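Local coordinates for regulatory protein RecX (Lactobacillus reuteri, PDB 3D5L), which probably modulates the activity of the recombinase RecA in DNA repair, as a member of the RecX family, at residues K83-E87 with I88-E92. Sequence-based numbering, arbitrary orientation.
Sequences KKLKE and IDTPE
The carbonyl of Leu85 is the flat group on which Thr90 converges: Thr90 N (3.0 Å) and Thr90 OG1 (2.9 Å) both donate to Leu85 O from one face of its plane, each tilted modestly out of that plane. The first of these bonds, Thr90 N to Leu85 O, together with Asp89 N to Lys86 O and the positive phi of Asp89, defines a Schellman motif closing helix 78-87 before the loop leading to helix 92-104; the contact lies within the first three-helix RecX region. The carbonyl of Lys86 is used differently, since Asp89 N, 3.0 Å from Lys86 O, sits above the plane, 62° out of it, and so misses the lone pairs. The last regular helical bond across the junction runs from Ile88 N to Lys84 O, 3.2 Å. Ile88 then leaves helical geometry, and its CG1 lies beside the last carbonyls, 3.6 Å from Leu85 O. Leu85, which is buried, also packs on Met67 of helix 48-71; Lys84 lies against that helix too, its NZ 4.1 Å from Ile88 CG2. At Thr90, chi1 of -59° sets OG1 beside its own backbone N, which lets both donors reach the same acceptor. The hydroxyl also meets the leucine side chain, Thr90 OG1 lying 3.6 Å from Leu85 CD2.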
ATOM      1  N   LYS A  83       1.799   2.179   7.564  1.00 12.70           N
ATOM      2  CA  LYS A  83       3.184   2.374   7.938  1.00 14.24           C
ATOM      3  C   LYS A  83       3.581   3.832   7.719  1.00 14.21           C
ATOM      4  O   LYS A  83       4.385   4.392   8.468  1.00 14.78           O
ATOM      5  CB  LYS A  83       4.052   1.433   7.104  1.00 18.34           C
ATOM      6  CG  LYS A  83       5.496   1.345   7.534  1.00 24.34           C
ATOM      7  CD  LYS A  83       6.169   0.124   6.914  1.00 28.24           C
ATOM      8  CE  LYS A  83       7.636   0.070   7.314  1.00 32.81           C
ATOM      9  NZ  LYS A  83       7.788   0.111   8.810  1.00 36.26           N
ATOM     10  N   LYS A  84       2.990   4.451   6.700  1.00 12.69           N
ATOM     11  CA  LYS A  84       3.269   5.843   6.368  1.00 12.09           C
ATOM     12  C   LYS A  84       2.618   6.816   7.351  1.00 10.43           C
ATOM     13  O   LYS A  84       3.211   7.821   7.717  1.00  6.61           O
ATOM     14  CB  LYS A  84       2.763   6.148   4.959  1.00 15.78           C
ATOM     15  CG  LYS A  84       3.723   6.963   4.118  1.00 18.02           C
ATOM     16  CD  LYS A  84       3.756   8.428   4.464  1.00 13.20           C
ATOM     17  CE  LYS A  84       4.880   9.101   3.667  1.00 15.95           C
ATOM     18  NZ  LYS A  84       4.986  10.566   3.859  1.00 11.43           N
ATOM     19  N   LEU A  85       1.385   6.526   7.755  1.00 11.23           N
ATOM     20  CA  LEU A  85       0.687   7.391   8.690  1.00 11.49           C
ATOM     21  C   LEU A  85       1.397   7.313  10.022  1.00 13.24           C
ATOM     22  O   LEU A  85       1.514   8.314  10.731  1.00 11.40           O
ATOM     23  CB  LEU A  85      -0.769   6.957   8.834  1.00 11.74           C
ATOM     24  CG  LEU A  85      -1.622   7.300   7.611  1.00 12.17           C
ATOM     25  CD1 LEU A  85      -2.955   6.583   7.693  1.00  9.94           C
ATOM     26  CD2 LEU A  85      -1.799   8.817   7.524  1.00 12.52           C
ATOM     27  N   LYS A  86       1.863   6.113  10.357  1.00 14.18           N
ATOM     28  CA  LYS A  86       2.601   5.908  11.594  1.00 14.95           C
ATOM     29  C   LYS A  86       3.917   6.685  11.507  1.00 15.69           C
ATOM     30  O   LYS A  86       4.328   7.334  12.469  1.00 15.18           O
ATOM     31  CB  LYS A  86       2.881   4.414  11.812  1.00 16.61           C
ATOM     32  CG  LYS A  86       1.652   3.590  12.203  1.00 19.80           C
ATOM     33  CD  LYS A  86       2.017   2.149  12.559  1.00 22.37           C
ATOM     34  CE  LYS A  86       0.950   1.506  13.478  1.00 24.64           C
ATOM     35  NZ  LYS A  86       0.173   0.388  12.850  1.00 24.34           N
ATOM     36  N   GLU A  87       4.566   6.635  10.344  1.00 15.05           N
ATOM     37  CA  GLU A  87       5.832   7.342  10.144  1.00 15.22           C
ATOM     38  C   GLU A  87       5.744   8.850  10.429  1.00 14.84           C
ATOM     39  O   GLU A  87       6.662   9.425  11.018  1.00 15.76           O
ATOM     40  CB  GLU A  87       6.350   7.111   8.715  1.00 16.07           C
ATOM     41  CG  GLU A  87       7.699   7.765   8.410  1.00 16.28           C
ATOM     42  CD  GLU A  87       8.277   7.349   7.050  1.00 19.24           C
ATOM     43  OE1 GLU A  87       8.547   6.141   6.856  1.00 16.78           O
ATOM     44  OE2 GLU A  87       8.471   8.238   6.176  1.00 21.10           O
ATOM     45  N   ILE A  88       4.660   9.500  10.019  1.00 12.79           N
ATOM     46  CA  ILE A  88       4.542  10.938  10.271  1.00 14.27           C
ATOM     47  C   ILE A  88       3.723  11.219  11.531  1.00 15.33           C
ATOM     48  O   ILE A  88       3.074  12.258  11.662  1.00 14.97           O
ATOM     49  CB  ILE A  88       3.926  11.696   9.059  1.00 12.62           C
ATOM     50  CG1 ILE A  88       2.481  11.262   8.830  1.00  9.97           C
ATOM     51  CG2 ILE A  88       4.760  11.428   7.814  1.00 11.02           C
ATOM     52  CD1 ILE A  88       1.749  12.103   7.782  1.00 10.63           C
ATOM     53  N   ASP A  89       3.778  10.260  12.452  1.00 17.91           N
ATOM     54  CA  ASP A  89       3.094  10.315  13.732  1.00 19.73           C
ATOM     55  C   ASP A  89       1.653  10.825  13.687  1.00 21.24           C
ATOM     56  O   ASP A  89       1.313  11.847  14.282  1.00 21.69           O
ATOM     57  CB  ASP A  89       3.910  11.153  14.716  1.00 19.82           C
ATOM     58  CG  ASP A  89       3.439  10.982  16.147  1.00 21.64           C
ATOM     59  OD1 ASP A  89       3.292   9.820  16.600  1.00 18.58           O
ATOM     60  OD2 ASP A  89       3.220  12.012  16.819  1.00 23.85           O
ATOM     61  N   THR A  90       0.799  10.094  12.991  1.00 20.96           N
ATOM     62  CA  THR A  90      -0.594  10.477  12.894  1.00 21.12           C
ATOM     63  C   THR A  90      -1.336   9.903  14.098  1.00 21.62           C
ATOM     64  O   THR A  90      -1.086   8.765  14.502  1.00 20.40           O
ATOM     65  CB  THR A  90      -1.213   9.924  11.597  1.00 20.83           C
ATOM     66  OG1 THR A  90      -0.488  10.438  10.473  1.00 24.40           O
ATOM     67  CG2 THR A  90      -2.668  10.326  11.475  1.00 19.91           C
ATOM     68  N   PRO A  91      -2.239  10.694  14.710  1.00 22.42           N
ATOM     69  CA  PRO A  91      -2.975  10.163  15.860  1.00 22.10           C
ATOM     70  C   PRO A  91      -3.598   8.823  15.457  1.00 24.70           C
ATOM     71  O   PRO A  91      -4.131   8.683  14.351  1.00 24.98           O
ATOM     72  CB  PRO A  91      -3.999  11.251  16.129  1.00 19.92           C
ATOM     73  CG  PRO A  91      -3.194  12.492  15.831  1.00 19.70           C
ATOM     74  CD  PRO A  91      -2.504  12.134  14.537  1.00 20.04           C
ATOM     75  N   GLU A  92      -3.512   7.839  16.348  1.00 25.74           N
ATOM     76  CA  GLU A  92      -4.017   6.497  16.071  1.00 26.43           C
ATOM     77  C   GLU A  92      -5.514   6.423  15.798  1.00 26.07           C
ATOM     78  O   GLU A  92      -5.996   5.461  15.189  1.00 24.84           O
ATOM     79  CB  GLU A  92      -3.642   5.565  17.226  1.00 28.79           C
ATOM     80  CG  GLU A  92      -3.820   4.087  16.927  1.00 33.38           C
ATOM     81  CD  GLU A  92      -3.116   3.649  15.642  1.00 37.11           C
ATOM     82  OE1 GLU A  92      -1.888   3.889  15.490  1.00 32.90           O
ATOM     83  OE2 GLU A  92      -3.803   3.048  14.786  1.00 39.84           O
TER